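Local coordinates for protein flavin-containing monooxygenase (Allium sativum, PDB 6WPU) that binds FAD and, as a flavin-dependent S-monooxygenase of garlic, probably transfers oxygen to the sulfur of S-allyl-L-cysteine, at residues 147-152 with 300-305; 156-161 with 168-173; 175-180 with 331-336. One frame throughout, in Å; residues are numbered along the deposited sequence.

Contact 1 of 3, residues 147-152 with 300-305. With SO4 (sulfate ion), chain E.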
loop_
_atom_site.group_PDB
_atom_site.type_symbol
_atom_site.label_atom_id
_atom_site.label_comp_id
_atom_site.label_asym_id
_atom_site.label_seq_id
_atom_site.Cartn_x
_atom_site.Cartn_y
_atom_site.Cartn_z
ATOM N N VAL A 147 -11.047 -14.366 10.674
ATOM C CA VAL A 147 -11.307 -13.659 11.929
ATOM C C VAL A 147 -10.382 -14.098 13.039
ATOM O O VAL A 147 -10.301 -13.404 14.058
ATOM C CB VAL A 147 -12.777 -13.805 12.387
ATOM C CG1 VAL A 147 -13.722 -13.124 11.395
ATOM C CG2 VAL A 147 -13.156 -15.281 12.555
ATOM N N ARG A 148 -9.662 -15.207 12.874
ATOM C CA ARG A 148 -8.803 -15.691 13.941
ATOM C C ARG A 148 -7.721 -16.585 13.354
ATOM O O ARG A 148 -8.017 -17.468 12.548
ATOM C CB ARG A 148 -9.637 -16.438 14.972
ATOM C CG ARG A 148 -8.978 -16.617 16.291
ATOM C CD ARG A 148 -9.963 -17.197 17.283
ATOM N NE ARG A 148 -9.295 -17.628 18.501
ATOM C CZ ARG A 148 -9.011 -16.825 19.522
ATOM N NH1 ARG A 148 -9.340 -15.538 19.473
ATOM N NH2 ARG A 148 -8.394 -17.312 20.595
ATOM N N VAL A 149 -6.473 -16.342 13.754
ATOM C CA VAL A 149 -5.321 -17.140 13.354
ATOM C C VAL A 149 -4.555 -17.493 14.620
ATOM O O VAL A 149 -4.050 -16.596 15.308
ATOM C CB VAL A 149 -4.418 -16.387 12.363
ATOM C CG1 VAL A 149 -3.206 -17.222 11.989
ATOM C CG2 VAL A 149 -5.194 -16.022 11.108
ATOM N N ASP A 150 -4.480 -18.790 14.935
ATOM C CA ASP A 150 -3.899 -19.264 16.186
ATOM C C ASP A 150 -2.871 -20.353 15.921
ATOM O O ASP A 150 -3.073 -21.224 15.069
ATOM C CB ASP A 150 -4.954 -19.836 17.147
ATOM C CG ASP A 150 -5.962 -18.809 17.586
ATOM O OD1 ASP A 150 -7.117 -18.900 17.133
ATOM O OD2 ASP A 150 -5.602 -17.913 18.379
ATOM N N MET A 151 -1.787 -20.307 16.684
ATOM C CA MET A 151 -0.767 -21.343 16.632
ATOM C C MET A 151 -1.199 -22.507 17.504
ATOM O O MET A 151 -1.631 -22.313 18.642
ATOM C CB MET A 151 0.578 -20.800 17.106
ATOM C CG MET A 151 1.614 -21.883 17.354
ATOM S SD MET A 151 2.903 -21.969 16.099
ATOM C CE MET A 151 4.366 -21.860 17.131
ATOM N N GLU A 152 -1.099 -23.713 16.968
ATOM C CA GLU A 152 -1.442 -24.912 17.709
ATOM C C GLU A 152 -0.184 -25.525 18.299
ATOM O O GLU A 152 0.922 -25.325 17.790
ATOM C CB GLU A 152 -2.154 -25.922 16.806
ATOM C CG GLU A 152 -3.436 -25.391 16.171
ATOM C CD GLU A 152 -4.560 -25.171 17.176
ATOM O OE1 GLU A 152 -5.624 -24.659 16.768
ATOM O OE2 GLU A 152 -4.390 -25.504 18.369
ATOM N N PHE A 300 -4.006 -5.925 12.003
ATOM C CA PHE A 300 -4.269 -7.369 11.873
ATOM C C PHE A 300 -5.109 -7.865 13.040
ATOM O O PHE A 300 -4.617 -8.619 13.887
ATOM C CB PHE A 300 -2.995 -8.213 11.857
ATOM C CG PHE A 300 -1.837 -7.570 11.226
ATOM C CD1 PHE A 300 -0.855 -6.987 12.004
ATOM C CD2 PHE A 300 -1.678 -7.611 9.857
ATOM C CE1 PHE A 300 0.246 -6.406 11.422
ATOM C CE2 PHE A 300 -0.574 -7.030 9.261
ATOM C CZ PHE A 300 0.390 -6.417 10.055
ATOM N N PRO A 301 -6.384 -7.495 13.102
ATOM C CA PRO A 301 -7.191 -7.903 14.269
ATOM C C PRO A 301 -7.299 -9.424 14.437
ATOM O O PRO A 301 -7.422 -9.925 15.563
ATOM C CB PRO A 301 -8.550 -7.243 13.994
ATOM C CG PRO A 301 -8.570 -6.989 12.500
ATOM C CD PRO A 301 -7.153 -6.724 12.109
ATOM N N PHE A 302 -7.191 -10.178 13.356
ATOM C CA PHE A 302 -7.376 -11.619 13.424
ATOM C C PHE A 302 -6.165 -12.346 13.991
ATOM O O PHE A 302 -6.264 -13.540 14.299
ATOM C CB PHE A 302 -7.682 -12.134 12.023
ATOM C CG PHE A 302 -6.727 -11.615 10.979
ATOM C CD1 PHE A 302 -5.504 -12.230 10.779
ATOM C CD2 PHE A 302 -7.038 -10.491 10.226
ATOM C CE1 PHE A 302 -4.600 -11.756 9.821
ATOM C CE2 PHE A 302 -6.146 -10.013 9.265
ATOM C CZ PHE A 302 -4.923 -10.652 9.061
ATOM N N LEU A 303 -5.025 -11.674 14.123
ATOM C CA LEU A 303 -3.759 -12.368 14.305
ATOM C C LEU A 303 -3.431 -12.485 15.790
ATOM O O LEU A 303 -3.265 -11.472 16.477
ATOM C CB LEU A 303 -2.651 -11.639 13.550
ATOM C CG LEU A 303 -1.300 -12.341 13.592
ATOM C CD1 LEU A 303 -1.434 -13.804 13.136
ATOM C CD2 LEU A 303 -0.301 -11.570 12.745
ATOM N N ASN A 304 -3.324 -13.723 16.280
ATOM C CA ASN A 304 -3.024 -14.000 17.684
ATOM C C ASN A 304 -1.663 -14.678 17.780
ATOM O O ASN A 304 -1.527 -15.855 17.435
ATOM C CB ASN A 304 -4.120 -14.853 18.316
ATOM C CG ASN A 304 -5.493 -14.176 18.239
ATOM O OD1 ASN A 304 -6.450 -14.737 17.706
ATOM N ND2 ASN A 304 -5.578 -12.949 18.742
ATOM N N THR A 305 -0.662 -13.931 18.255
ATOM C CA THR A 305 0.705 -14.419 18.404
ATOM C C THR A 305 1.192 -14.382 19.850
ATOM O O THR A 305 2.385 -14.597 20.087
ATOM C CB THR A 305 1.656 -13.602 17.523
ATOM O OG1 THR A 305 1.647 -12.223 17.943
ATOM C CG2 THR A 305 1.222 -13.684 16.068
HETATM S S SO4 E . -2.237 -11.461 20.723
HETATM O O1 SO4 E . -1.992 -10.587 21.873
HETATM O O2 SO4 E . -3.490 -11.042 20.087
HETATM O O3 SO4 E . -2.341 -12.862 21.163
HETATM O O4 SO4 E . -1.126 -11.327 19.776
HETATM O O HOH W 1 -1.433 -18.021 18.724
#

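Contact 2 of 3, residues 156-161 with 168-173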
loop_
_atom_site.group_PDB
_atom_site.type_symbol
_atom_site.label_atom_id
_atom_site.label_comp_id
_atom_site.label_asym_id
_atom_site.label_seq_id
_atom_site.Cartn_x
_atom_site.Cartn_y
_atom_site.Cartn_z
ATOM N N LYS A 156 1.731 -25.901 14.112
ATOM C CA LYS A 156 0.784 -25.672 13.033
ATOM C C LYS A 156 -0.136 -24.495 13.373
ATOM O O LYS A 156 -0.195 -24.017 14.510
ATOM C CB LYS A 156 -0.022 -26.938 12.759
ATOM C CG LYS A 156 0.849 -28.186 12.567
ATOM C CD LYS A 156 1.980 -27.921 11.579
ATOM C CE LYS A 156 2.785 -29.188 11.245
ATOM N NZ LYS A 156 3.850 -28.885 10.230
ATOM N N TRP A 157 -0.863 -24.022 12.367
ATOM C CA TRP A 157 -1.729 -22.867 12.519
ATOM C C TRP A 157 -3.154 -23.256 12.170
ATOM O O TRP A 157 -3.379 -24.073 11.273
ATOM C CB TRP A 157 -1.267 -21.712 11.624
ATOM C CG TRP A 157 0.039 -21.102 12.071
ATOM C CD1 TRP A 157 1.304 -21.521 11.754
ATOM C CD2 TRP A 157 0.197 -19.968 12.933
ATOM N NE1 TRP A 157 2.239 -20.713 12.362
ATOM C CE2 TRP A 157 1.587 -19.751 13.090
ATOM C CE3 TRP A 157 -0.702 -19.115 13.587
ATOM C CZ2 TRP A 157 2.099 -18.716 13.879
ATOM C CZ3 TRP A 157 -0.198 -18.089 14.363
ATOM C CH2 TRP A 157 1.195 -17.896 14.498
ATOM N N THR A 158 -4.108 -22.672 12.884
ATOM C CA THR A 158 -5.518 -22.788 12.555
ATOM C C THR A 158 -6.009 -21.424 12.100
ATOM O O THR A 158 -5.832 -20.432 12.813
ATOM C CB THR A 158 -6.333 -23.287 13.745
ATOM O OG1 THR A 158 -5.873 -24.597 14.109
ATOM C CG2 THR A 158 -7.800 -23.363 13.374
ATOM N N VAL A 159 -6.587 -21.380 10.905
ATOM C CA VAL A 159 -7.235 -20.192 10.378
ATOM C C VAL A 159 -8.738 -20.393 10.480
ATOM O O VAL A 159 -9.287 -21.348 9.919
ATOM C CB VAL A 159 -6.815 -19.926 8.927
ATOM C CG1 VAL A 159 -7.517 -18.660 8.397
ATOM C CG2 VAL A 159 -5.296 -19.790 8.844
ATOM N N LYS A 160 -9.405 -19.495 11.194
ATOM C CA LYS A 160 -10.849 -19.511 11.339
ATOM C C LYS A 160 -11.422 -18.348 10.540
ATOM O O LYS A 160 -10.899 -17.234 10.609
ATOM C CB LYS A 160 -11.235 -19.419 12.815
ATOM C CG LYS A 160 -12.713 -19.294 13.062
ATOM C CD LYS A 160 -12.999 -19.215 14.556
ATOM C CE LYS A 160 -14.439 -18.769 14.822
ATOM N NZ LYS A 160 -14.535 -17.867 16.005
ATOM N N TRP A 161 -12.475 -18.609 9.767
ATOM C CA TRP A 161 -13.033 -17.624 8.853
ATOM C C TRP A 161 -14.544 -17.560 9.028
ATOM O O TRP A 161 -15.168 -18.496 9.529
ATOM C CB TRP A 161 -12.694 -17.952 7.392
ATOM C CG TRP A 161 -13.119 -19.358 6.985
ATOM C CD1 TRP A 161 -12.393 -20.504 7.126
ATOM C CD2 TRP A 161 -14.361 -19.750 6.376
ATOM N NE1 TRP A 161 -13.102 -21.587 6.658
ATOM C CE2 TRP A 161 -14.312 -21.154 6.190
ATOM C CE3 TRP A 161 -15.505 -19.056 5.974
ATOM C CZ2 TRP A 161 -15.363 -21.876 5.620
ATOM C CZ3 TRP A 161 -16.553 -19.775 5.410
ATOM C CH2 TRP A 161 -16.473 -21.172 5.239
ATOM N N GLY A 168 -19.293 -20.123 8.683
ATOM C CA GLY A 168 -17.854 -20.038 8.711
ATOM C C GLY A 168 -17.269 -21.418 8.891
ATOM O O GLY A 168 -17.977 -22.422 8.804
ATOM N N GLY A 169 -15.970 -21.439 9.138
ATOM C CA GLY A 169 -15.284 -22.688 9.383
ATOM C C GLY A 169 -13.851 -22.420 9.775
ATOM O O GLY A 169 -13.492 -21.296 10.131
ATOM N N GLU A 170 -13.031 -23.465 9.688
ATOM C CA GLU A 170 -11.620 -23.350 10.024
ATOM C C GLU A 170 -10.830 -24.442 9.316
ATOM O O GLU A 170 -11.392 -25.419 8.803
ATOM C CB GLU A 170 -11.398 -23.419 11.537
ATOM C CG GLU A 170 -11.850 -24.701 12.167
ATOM C CD GLU A 170 -11.599 -24.726 13.664
ATOM O OE1 GLU A 170 -10.801 -25.579 14.123
ATOM O OE2 GLU A 170 -12.191 -23.883 14.374
ATOM N N GLU A 171 -9.511 -24.263 9.300
ATOM C CA GLU A 171 -8.635 -25.192 8.603
ATOM C C GLU A 171 -7.245 -25.098 9.212
ATOM O O GLU A 171 -6.818 -24.026 9.649
ATOM C CB GLU A 171 -8.599 -24.897 7.094
ATOM C CG GLU A 171 -7.679 -25.827 6.287
ATOM C CD GLU A 171 -7.797 -25.649 4.766
ATOM O OE1 GLU A 171 -7.027 -26.308 4.027
ATOM O OE2 GLU A 171 -8.662 -24.873 4.306
ATOM N N GLY A 172 -6.553 -26.236 9.251
ATOM C CA GLY A 172 -5.200 -26.285 9.772
ATOM C C GLY A 172 -4.170 -26.131 8.666
ATOM O O GLY A 172 -4.400 -26.519 7.526
ATOM N N PHE A 173 -3.028 -25.534 9.012
ATOM C CA PHE A 173 -2.003 -25.194 8.032
ATOM C C PHE A 173 -0.614 -25.407 8.612
ATOM O O PHE A 173 -0.398 -25.299 9.822
ATOM C CB PHE A 173 -2.131 -23.731 7.555
ATOM C CG PHE A 173 -3.377 -23.474 6.775
ATOM C CD1 PHE A 173 -4.537 -23.039 7.419
ATOM C CD2 PHE A 173 -3.403 -23.707 5.398
ATOM C CE1 PHE A 173 -5.705 -22.818 6.700
ATOM C CE2 PHE A 173 -4.575 -23.510 4.665
ATOM C CZ PHE A 173 -5.728 -23.042 5.324
HETATM O O HOH W 2 -11.128 -23.462 4.840
#

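Contact 3 of 3, residues 175-180 with 331-336. With FAD (flavin-adenine dinucleotide), chain B.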
loop_
_atom_site.group_PDB
_atom_site.type_symbol
_atom_site.label_atom_id
_atom_site.label_comp_id
_atom_site.label_asym_id
_atom_site.label_seq_id
_atom_site.Cartn_x
_atom_site.Cartn_y
_atom_site.Cartn_z
ATOM N N ALA A 175 1.710 -23.298 7.453
ATOM C CA ALA A 175 2.246 -21.946 7.395
ATOM C C ALA A 175 1.136 -21.000 6.978
ATOM O O ALA A 175 0.168 -21.391 6.321
ATOM C CB ALA A 175 3.440 -21.851 6.426
ATOM N N VAL A 176 1.281 -19.743 7.382
ATOM C CA VAL A 176 0.316 -18.695 7.072
ATOM C C VAL A 176 1.081 -17.508 6.502
ATOM O O VAL A 176 2.053 -17.049 7.113
ATOM C CB VAL A 176 -0.472 -18.268 8.324
ATOM C CG1 VAL A 176 -1.353 -17.032 8.018
ATOM C CG2 VAL A 176 -1.312 -19.415 8.839
ATOM N N VAL A 177 0.652 -17.014 5.340
ATOM C CA VAL A 177 1.204 -15.793 4.763
ATOM C C VAL A 177 0.141 -14.702 4.844
ATOM O O VAL A 177 -0.940 -14.833 4.253
ATOM C CB VAL A 177 1.667 -15.987 3.313
ATOM C CG1 VAL A 177 2.389 -14.740 2.854
ATOM C CG2 VAL A 177 2.561 -17.228 3.163
ATOM N N VAL A 178 0.453 -13.618 5.545
ATOM C CA VAL A 178 -0.497 -12.521 5.752
ATOM C C VAL A 178 -0.331 -11.505 4.627
ATOM O O VAL A 178 0.738 -10.900 4.479
ATOM C CB VAL A 178 -0.296 -11.860 7.124
ATOM C CG1 VAL A 178 -1.252 -10.661 7.304
ATOM C CG2 VAL A 178 -0.517 -12.881 8.241
ATOM N N CYS A 179 -1.388 -11.324 3.826
ATOM C CA CYS A 179 -1.375 -10.441 2.657
ATOM C C CYS A 179 -2.560 -9.474 2.689
ATOM O O CYS A 179 -3.230 -9.251 1.673
ATOM C CB CYS A 179 -1.411 -11.256 1.368
ATOM S SG CYS A 179 -0.066 -12.443 1.174
ATOM N N ASN A 180 -2.854 -8.900 3.851
ATOM C CA ASN A 180 -4.134 -8.231 4.038
ATOM C C ASN A 180 -4.091 -6.742 3.713
ATOM O O ASN A 180 -5.118 -6.064 3.861
ATOM C CB ASN A 180 -4.647 -8.433 5.474
ATOM C CG ASN A 180 -3.811 -7.686 6.509
ATOM O OD1 ASN A 180 -2.585 -7.734 6.487
ATOM N ND2 ASN A 180 -4.484 -6.962 7.401
ATOM N N SER A 331 6.854 -20.413 9.606
ATOM C CA SER A 331 5.438 -20.760 9.529
ATOM C C SER A 331 4.531 -19.523 9.532
ATOM O O SER A 331 3.354 -19.617 9.169
ATOM C CB SER A 331 5.082 -21.725 10.674
ATOM O OG SER A 331 5.023 -21.068 11.928
ATOM N N LEU A 332 5.036 -18.360 9.924
ATOM C CA LEU A 332 4.253 -17.141 9.786
ATOM C C LEU A 332 5.104 -16.120 9.047
ATOM O O LEU A 332 6.285 -15.950 9.364
ATOM C CB LEU A 332 3.793 -16.613 11.149
ATOM C CG LEU A 332 2.972 -15.316 11.096
ATOM C CD1 LEU A 332 1.601 -15.553 10.448
ATOM C CD2 LEU A 332 2.820 -14.721 12.483
ATOM N N SER A 333 4.516 -15.471 8.043
ATOM C CA SER A 333 5.219 -14.453 7.274
ATOM C C SER A 333 4.229 -13.397 6.781
ATOM O O SER A 333 3.008 -13.615 6.760
ATOM C CB SER A 333 5.966 -15.077 6.097
ATOM O OG SER A 333 5.051 -15.700 5.214
ATOM N N PHE A 334 4.777 -12.247 6.379
ATOM C CA PHE A 334 3.987 -11.108 5.909
ATOM C C PHE A 334 4.496 -10.665 4.547
ATOM O O PHE A 334 5.704 -10.468 4.375
ATOM C CB PHE A 334 4.068 -9.922 6.888
ATOM C CG PHE A 334 3.463 -10.192 8.237
ATOM C CD1 PHE A 334 4.151 -10.945 9.177
ATOM C CD2 PHE A 334 2.216 -9.682 8.566
ATOM C CE1 PHE A 334 3.598 -11.201 10.428
ATOM C CE2 PHE A 334 1.652 -9.924 9.820
ATOM C CZ PHE A 334 2.347 -10.689 10.749
ATOM N N VAL A 335 3.582 -10.480 3.587
ATOM C CA VAL A 335 3.937 -9.953 2.270
ATOM C C VAL A 335 3.362 -8.543 2.133
ATOM O O VAL A 335 2.183 -8.311 2.422
ATOM C CB VAL A 335 3.449 -10.867 1.131
ATOM C CG1 VAL A 335 3.706 -10.216 -0.233
ATOM C CG2 VAL A 335 4.179 -12.199 1.171
ATOM N N GLY A 336 4.200 -7.602 1.710
ATOM C CA GLY A 336 3.729 -6.263 1.398
ATOM C C GLY A 336 3.738 -5.276 2.549
ATOM O O GLY A 336 3.054 -4.250 2.463
HETATM P PA FAD B . -4.664 -4.701 -0.801
HETATM O O1A FAD B . -4.846 -4.168 -2.224
HETATM O O2A FAD B . -5.199 -3.981 0.331
HETATM O O5B FAD B . -5.305 -6.059 -0.608
HETATM C C5B FAD B . -5.515 -6.760 0.612
HETATM C C4B FAD B . -6.649 -7.799 0.459
HETATM O O4B FAD B . -6.836 -8.609 1.586
HETATM C C3B FAD B . -7.978 -7.169 0.140
HETATM O O3B FAD B . -8.551 -7.757 -0.982
HETATM C C2B FAD B . -8.816 -7.433 1.340
HETATM O O2B FAD B . -10.161 -7.574 1.052
HETATM C C1B FAD B . -8.211 -8.715 1.833
HETATM N N9A FAD B . -8.389 -8.944 3.249
HETATM C C8A FAD B . -8.125 -8.024 4.257
HETATM N N7A FAD B . -8.404 -8.566 5.449
HETATM C C5A FAD B . -8.888 -9.864 5.269
HETATM C C6A FAD B . -9.336 -10.870 6.123
HETATM N N6A FAD B . -9.360 -10.685 7.554
HETATM N N1A FAD B . -9.728 -12.051 5.612
HETATM C C2A FAD B . -9.731 -12.283 4.274
HETATM N N3A FAD B . -9.311 -11.335 3.403
HETATM C C4A FAD B . -8.888 -10.126 3.865
HETATM N N1 FAD B . 0.931 1.006 -6.211
HETATM C C2 FAD B . 1.361 1.050 -7.584
HETATM O O2 FAD B . 2.151 0.073 -8.081
HETATM N N3 FAD B . 1.065 2.135 -8.378
HETATM C C4 FAD B . 0.279 3.159 -7.892
HETATM O O4 FAD B . -0.043 4.234 -8.654
HETATM C C4X FAD B . -0.379 3.045 -6.576
HETATM N N5 FAD B . -1.353 3.960 -6.196
HETATM C C5X FAD B . -1.987 3.806 -4.967
HETATM C C6 FAD B . -2.961 4.737 -4.578
HETATM C C7 FAD B . -3.604 4.572 -3.356
HETATM C C7M FAD B . -4.640 5.584 -2.944
HETATM C C8 FAD B . -3.285 3.502 -2.524
HETATM C C8M FAD B . -3.952 3.306 -1.200
HETATM C C9 FAD B . -2.310 2.574 -2.908
HETATM C C9A FAD B . -1.664 2.725 -4.126
HETATM N N10 FAD B . -0.676 1.761 -4.529
HETATM C C10 FAD B . -0.028 1.908 -5.763
HETATM C "C1'" FAD B . -0.306 0.657 -3.629
HETATM C "C2'" FAD B . -1.212 -0.551 -3.517
HETATM O "O2'" FAD B . -1.489 -0.764 -2.195
HETATM C "C3'" FAD B . -0.393 -1.717 -4.024
HETATM O "O3'" FAD B . -0.347 -1.488 -5.379
HETATM C "C4'" FAD B . -0.987 -3.099 -3.781
HETATM O "O4'" FAD B . -2.305 -3.062 -4.191
HETATM C "C5'" FAD B . -0.872 -3.656 -2.358
HETATM O "O5'" FAD B . -1.797 -4.704 -2.366
HETATM P P FAD B . -2.162 -5.735 -1.220
HETATM O O1P FAD B . -2.560 -7.142 -1.807
HETATM O O2P FAD B . -0.950 -5.651 -0.208
HETATM O O3P FAD B . -3.250 -4.885 -0.325
HETATM O O HOH W 3 4.847 -18.273 6.272
HETATM O O HOH W 4 1.265 -8.251 5.278
#

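Contact 1 of 3, residues 147-152 with 300-305
V149 is held to the loop 300-305 by both polar atoms of its backbone. Its N gives a hydrogen bond to O of F302 at 2.9 Å, noticeably bent at 139° on the hydrogen, and its O receives N of N304 at 3.1 Å, this time with the donor in the carbonyl plane. The same O of F302 also meets CA of R148 in a C-H...O contact of 3.3 Å. The V149 side chain is buried: with CG1 anti to the backbone N (chi1 178°), CG2 lies beside that N and meets CD1 of F302 at 3.8 Å, while CG1 reaches CD1 of L303 at 4.0 Å. The loop thus forms a single bridge beside the outer strand 144-151 of a three-stranded antiparallel sheet, just past a classic beta bulge at which V147 and R148 both face K160. On the outer side, N304 lies alongside D150, amide and carboxylate planes only 13° apart, with its CB 3.4 Å from OD2 of D150. The long chain of R148 crosses N304 at about a right angle, and its NE forms a salt bridge of 2.9 Å to OD1 of D150, which steadies the guanidinium. With an alanine here in place of N304, R148 and D150 would probably lose the polar group they rest against, and the guanidinium would be freer to turn. Farther out, a type I turn from F300 to L303 presents F302, whose aromatic side chain belongs to the FAD pocket, and T305 N binds a sulfate ion probably taken from the crystallisation liquor.

Contact 2 of 3, residues 156-161 with 168-173
V159 and F173 meet on the inward face of a beta hairpin, in which strand 157-161 runs antiparallel to strand 168-173 as part of a three-stranded meander stacked on the parallel sheet of the FAD-binding domain. Three hydrogen-bonded pairs, W157 with F173, V159 with E171 and W161 with G169, fix the register through two bonds each; the straightest is W161 N to G169 O, at 171°. Packing is tight on the face that carries these residues. CG2 of V159 sits 3.6 Å from CD1 of F173, an apolar meeting that suits a side buried against A26 of strand 24-28 and F51 of strand 47-52. At the far end W161 turns its indole across to the partner strand: CG lies between its own backbone N and carbonyl carbon (chi1 55°), which lays the rings flat over two glycines. CA of G168 stands 3.8 Å from the centre of the six-membered ring and CA of G169 4.0 Å from that of the five-membered ring, both CH-pi contacts over the face. Glycine suits both places, since a beta carbon at G169 would come tight against CZ2 of W161, and one at G168 would run into the carbonyl O of W161. The opposite face, bearing T158, K160 and E170, is looser and largely turned to solvent. There CG2 of T158 comes no nearer to OE1 of E170 than 3.8 Å, and the opposite charges of K160 and E170 stay apart, with NZ of K160 6.7 Å from OE2 of E170. OE1 of E171 is hydrogen-bonded to H24; beside the indole, a water accepts a weak bond from NE1 of W161 and donates to OE2 of E171 at 2.9 Å.

Contact 3 of 3, residues 175-180 with 331-336
V178 and F334 lie side by side and point the same way, at the edge of the parallel, five-stranded Rossmann-type sheet, where strand 175-178 pairs with the outermost strand 332-334. CB of V178 touches CD2 of the phenylalanine ring at 3.6 Å, and CG2 of the valine comes over one face of that ring. V176 and L332 keep the same side-by-side attitude one step back along this surface: CD1 of L332 nears CB of V176 at 4.0 Å and also meets V178, so leucine's longer reach bridges two valines. On the reverse surface, which packs on helices 32-43 and 343-358, V177 and V335 meet at an angle, CG1 against CG2 at 3.5 Å. CG2 of V335 is anti to its own carbonyl carbon, beside the backbone N, which turns this methyl toward V177. The small S333 sits beside V177, its OG 3.6 Å from CG2 of that valine, and a water links that hydroxyl to O of V176. Beta-branched valines suit such a buried parallel pair, since they favour extended backbones and fill both surfaces without polar groups. The ladder is regular, its straightest bond running from V178 N to S333 O at 2.8 Å and 173°. Beyond the strand the chain turns to the cofactor, for C179 and N180 belong to the FAD pocket, and N180 O lies 3.3 Å from C5B of the FAD.

From the N terminus, the chain builds the parallel strands 24-28 and 47-52 before strand 144-151, then turns into the hairpin that closes contact 2 after a few residues. Strand 175-178 follows, and the chain then runs through some 120 residues before 300-305 returns to strand 144-151 and closes contact 1, a loop that contains all of contact 2. Contact 3 opens within that loop and closes beyond it at 331-336, so contacts 1 and 3 cross, whereas 2 and 3 come in series. Together they join the antiparallel sheet, the returning loop and the edge of the parallel sheet: W157 hydrogen-bonds S331 between contacts 2 and 3, and F300 meets F334 edge-to-face between 1 and 3.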